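Local coordinates for FEZ-1 protein (Fluoribacter gormanii, PDB 5WCK) that probably hydrolyses beta-lactam antibiotics as a monomeric zinc-dependent metallo-beta-lactamase of subclass B3, at residues L29-L38 with F59-L67. The protein carries 2 engineered substitutions. Sequence-based numbering, arbitrary orientation.
With SO4 (sulfate ion), chain E; SO4 (sulfate ion), chain F.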
loop_
_atom_site.group_PDB
_atom_site.type_symbol
_atom_site.label_atom_id
_atom_site.label_comp_id
_atom_site.label_asym_id
_atom_site.label_seq_id
_atom_site.Cartn_x
_atom_site.Cartn_y
_atom_site.Cartn_z
ATOM N N LEU A 29 5.956 4.616 7.815
ATOM C CA LEU A 29 7.062 5.564 7.863
ATOM C C LEU A 29 8.361 4.775 7.975
ATOM O O LEU A 29 8.498 3.928 8.851
ATOM C CB LEU A 29 6.924 6.505 9.068
ATOM C CG LEU A 29 7.901 7.678 9.083
ATOM C CD1 LEU A 29 7.487 8.750 8.083
ATOM C CD2 LEU A 29 8.040 8.274 10.474
ATOM N N ILE A 30 9.296 5.053 7.064
ATOM C CA ILE A 30 10.618 4.424 7.099
ATOM C C ILE A 30 11.584 5.554 7.456
ATOM O O ILE A 30 11.673 6.542 6.735
ATOM C CB ILE A 30 10.972 3.726 5.771
ATOM C CG1 ILE A 30 10.040 2.558 5.439
ATOM C CG2 ILE A 30 12.400 3.219 5.822
ATOM C CD1 ILE A 30 8.743 2.909 4.807
ATOM N N VAL A 31 12.305 5.381 8.565
ATOM C CA VAL A 31 13.117 6.440 9.165
ATOM C C VAL A 31 14.591 6.128 8.889
ATOM O O VAL A 31 15.076 5.055 9.256
ATOM C CB VAL A 31 12.847 6.563 10.671
ATOM C CG1 VAL A 31 13.798 7.558 11.322
ATOM C CG2 VAL A 31 11.404 6.956 10.927
ATOM N N THR A 32 15.280 7.084 8.263
ATOM C CA THR A 32 16.693 6.926 7.892
ATOM C C THR A 32 17.476 8.145 8.344
ATOM O O THR A 32 16.928 9.216 8.588
ATOM C CB THR A 32 16.908 6.703 6.388
ATOM O OG1 THR A 32 17.051 7.967 5.727
ATOM C CG2 THR A 32 15.789 5.915 5.739
ATOM N N PRO A 33 18.817 8.008 8.423
ATOM C CA PRO A 33 19.670 9.153 8.745
ATOM C C PRO A 33 19.588 10.322 7.757
ATOM O O PRO A 33 20.047 11.438 8.098
ATOM C CB PRO A 33 21.073 8.545 8.769
ATOM C CG PRO A 33 20.852 7.085 9.016
ATOM C CD PRO A 33 19.581 6.764 8.264
ATOM N N ARG A 34 19.024 10.084 6.564
ATOM C CA ARG A 34 18.937 11.097 5.524
ATOM C C ARG A 34 17.484 11.514 5.276
ATOM O O ARG A 34 17.188 12.152 4.248
ATOM C CB ARG A 34 19.597 10.597 4.229
ATOM C CG ARG A 34 21.040 10.132 4.408
ATOM C CD ARG A 34 21.953 11.229 4.919
ATOM N NE ARG A 34 22.111 12.269 3.936
ATOM C CZ ARG A 34 22.723 13.432 4.148
ATOM N NH1 ARG A 34 23.122 13.772 5.367
ATOM N NH2 ARG A 34 22.954 14.231 3.125
ATOM N N GLY A 35 16.593 11.174 6.212
ATOM C CA GLY A 35 15.195 11.572 6.133
ATOM C C GLY A 35 14.296 10.356 6.054
ATOM O O GLY A 35 14.764 9.207 6.143
ATOM N N ASN A 36 12.997 10.614 5.875
ATOM C CA ASN A 36 11.985 9.567 6.025
ATOM C C ASN A 36 11.214 9.337 4.724
ATOM O O ASN A 36 11.061 10.252 3.898
ATOM C CB ASN A 36 11.016 9.940 7.146
ATOM C CG ASN A 36 11.741 10.258 8.434
ATOM O OD1 ASN A 36 12.829 9.727 8.700
ATOM N ND2 ASN A 36 11.152 11.144 9.220
ATOM N N ILE A 37 10.702 8.106 4.570
ATOM C CA ILE A 37 9.828 7.723 3.472
ATOM C C ILE A 37 8.442 7.457 4.067
ATOM O O ILE A 37 8.346 6.769 5.090
ATOM C CB ILE A 37 10.312 6.452 2.761
ATOM C CG1 ILE A 37 11.757 6.598 2.266
ATOM C CG2 ILE A 37 9.355 6.044 1.646
ATOM C CD1 ILE A 37 12.358 5.321 1.735
ATOM N N LEU A 38 7.416 8.043 3.459
ATOM C CA LEU A 38 6.026 7.819 3.836
ATOM C C LEU A 38 5.326 7.027 2.730
ATOM O O LEU A 38 5.447 7.375 1.538
ATOM C CB LEU A 38 5.333 9.168 4.059
ATOM C CG LEU A 38 3.848 9.095 4.388
ATOM C CD1 LEU A 38 3.588 8.396 5.709
ATOM C CD2 LEU A 38 3.213 10.477 4.412
ATOM N N PHE A 59 9.400 12.044 15.442
ATOM C CA PHE A 59 9.969 12.396 14.167
ATOM C C PHE A 59 9.374 13.718 13.672
ATOM O O PHE A 59 8.406 14.247 14.237
ATOM C CB PHE A 59 9.764 11.233 13.191
ATOM C CG PHE A 59 10.336 9.935 13.689
ATOM C CD1 PHE A 59 11.673 9.835 14.027
ATOM C CD2 PHE A 59 9.535 8.813 13.871
ATOM C CE1 PHE A 59 12.203 8.649 14.500
ATOM C CE2 PHE A 59 10.058 7.634 14.372
ATOM C CZ PHE A 59 11.395 7.550 14.694
ATOM N N LYS A 60 9.976 14.270 12.623
ATOM C CA LYS A 60 9.556 15.532 12.066
ATOM C C LYS A 60 8.807 15.286 10.764
ATOM O O LYS A 60 9.308 14.608 9.870
ATOM C CB LYS A 60 10.742 16.461 11.798
ATOM C CG LYS A 60 11.517 16.928 13.021
ATOM C CD LYS A 60 12.558 17.980 12.698
ATOM C CE LYS A 60 13.363 18.380 13.916
ATOM N NZ LYS A 60 14.483 19.277 13.555
ATOM N N PHE A 61 7.636 15.915 10.626
ATOM C CA PHE A 61 6.893 15.821 9.388
ATOM C C PHE A 61 7.718 16.420 8.244
ATOM O O PHE A 61 7.716 15.886 7.116
ATOM C CB PHE A 61 5.540 16.508 9.566
ATOM C CG PHE A 61 4.534 16.279 8.472
ATOM C CD1 PHE A 61 4.254 15.005 8.014
ATOM C CD2 PHE A 61 3.808 17.347 7.950
ATOM C CE1 PHE A 61 3.303 14.802 7.031
ATOM C CE2 PHE A 61 2.825 17.140 6.995
ATOM C CZ PHE A 61 2.588 15.864 6.522
ATOM N N SER A 62 8.467 17.498 8.547
ATOM C CA SER A 62 9.292 18.198 7.575
ATOM C C SER A 62 10.433 17.315 7.060
ATOM O O SER A 62 11.039 17.658 6.060
ATOM C CB SER A 62 9.854 19.491 8.172
ATOM O OG SER A 62 10.663 19.219 9.299
ATOM N N ASP A 63 10.721 16.193 7.736
ATOM C CA ASP A 63 11.782 15.282 7.271
ATOM C C ASP A 63 11.242 14.248 6.273
ATOM O O ASP A 63 11.994 13.362 5.884
ATOM C CB ASP A 63 12.420 14.530 8.441
ATOM C CG ASP A 63 13.431 15.354 9.226
ATOM O OD1 ASP A 63 13.879 16.383 8.692
ATOM O OD2 ASP A 63 13.739 14.957 10.371
ATOM N N THR A 64 9.975 14.351 5.854
ATOM C CA THR A 64 9.436 13.421 4.849
ATOM C C THR A 64 10.032 13.778 3.482
ATOM O O THR A 64 9.677 14.819 2.882
ATOM C CB THR A 64 7.909 13.490 4.770
ATOM O OG1 THR A 64 7.344 13.343 6.070
ATOM C CG2 THR A 64 7.314 12.437 3.861
ATOM N N LYS A 65 10.946 12.931 2.994
ATOM C CA LYS A 65 11.675 13.182 1.754
ATOM C C LYS A 65 11.003 12.546 0.528
ATOM O O LYS A 65 11.187 13.039 -0.611
ATOM C CB LYS A 65 13.088 12.606 1.831
ATOM C CG LYS A 65 13.957 13.183 2.936
ATOM C CD LYS A 65 14.257 14.648 2.756
ATOM C CE LYS A 65 15.224 15.164 3.801
ATOM N NZ LYS A 65 15.423 16.626 3.671
ATOM N N ILE A 66 10.301 11.424 0.734
ATOM C CA ILE A 66 9.773 10.587 -0.354
ATOM C C ILE A 66 8.373 10.143 0.056
ATOM O O ILE A 66 8.177 9.728 1.205
ATOM C CB ILE A 66 10.667 9.355 -0.643
ATOM C CG1 ILE A 66 12.082 9.769 -1.079
ATOM C CG2 ILE A 66 10.028 8.474 -1.693
ATOM C CD1 ILE A 66 13.034 8.599 -1.283
ATOM N N LEU A 67 7.434 10.248 -0.892
ATOM C CA LEU A 67 6.065 9.767 -0.744
ATOM C C LEU A 67 5.814 8.678 -1.782
ATOM O O LEU A 67 6.060 8.884 -2.986
ATOM C CB LEU A 67 5.089 10.931 -0.966
ATOM C CG LEU A 67 3.600 10.569 -0.915
ATOM C CD1 LEU A 67 3.170 9.991 0.427
ATOM C CD2 LEU A 67 2.753 11.780 -1.251
HETATM S S SO4 E . 7.355 19.219 12.146
HETATM O O1 SO4 E . 6.092 19.947 12.444
HETATM O O2 SO4 E . 8.500 19.918 12.784
HETATM O O3 SO4 E . 7.303 17.895 12.736
HETATM O O4 SO4 E . 7.591 19.248 10.700
HETATM S S SO4 F . 21.530 11.988 0.392
HETATM O O1 SO4 F . 20.360 11.270 0.886
HETATM O O2 SO4 F . 21.316 13.438 0.558
HETATM O O3 SO4 F . 22.690 11.522 1.204
HETATM O O4 SO4 F . 21.888 11.724 -0.990
#
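Strand residues Gly35 to Leu38 run parallel to Thr64 to Leu67, the two short axes 29° apart, and a beta bulge at Lys65 shifts the register by one residue between the Asn36–Thr64 and Ile37–Ile66 pairs. Asn36 N donates to Asp63 O, while Asn36 O takes Lys65 N in its carbonyl plane at 2.8 Å and a weak second bond from Ile66 N, so one acceptor serves two successive amides. Beyond the bulge, Leu38 N meets Ile66 O at 2.9 Å almost straight on.

Side chains divide between the two faces of the sheet. On one, Ile37 and Ile66 lie side by side and point the same way, packing against strand 133-136. On the other, Leu38 and Leu67 lie alongside each other, CD2 of Leu38 to CD1 of Leu67 4.0 Å, with Thr64 CG2 against Leu38 CB; Leu38 continues to Ile50 and Ile83 of the flanking helices. Val31 sets CG2 over the centre of the Phe59 ring, a CH-pi contact 3.8 Å from the centroid, and CG1 reaches Phe59 CE1. Phe59 CG lies beside its own backbone N (chi1 -56°), turning the ring toward Val31, and Leu29 CD2 approaches Phe59 CD2 obliquely at 3.8 Å. Lys65, bent at chi2 (-65°), folds its aliphatic chain over the Arg34–Gly35 backbone, bringing CE to 3.6 Å from Arg34 O. At the start of strand 64-68, Thr64 OG1 and Thr64 N both bond Phe61 O, fastening the short 3-10 segment whose Phe61 and Ser62 amides hold a sulfate, probably from the crystallisation liquor.

Strand 35-39, paired in a hairpin with 28-32, is linked by helix 47-56 to its parallel neighbour 64-68: a beta-alpha-beta crossover within the alpha-beta/beta-alpha sandwich of the metallo-beta-lactamase fold, where strand 64-68 leads toward the zinc-binding His71 and His73.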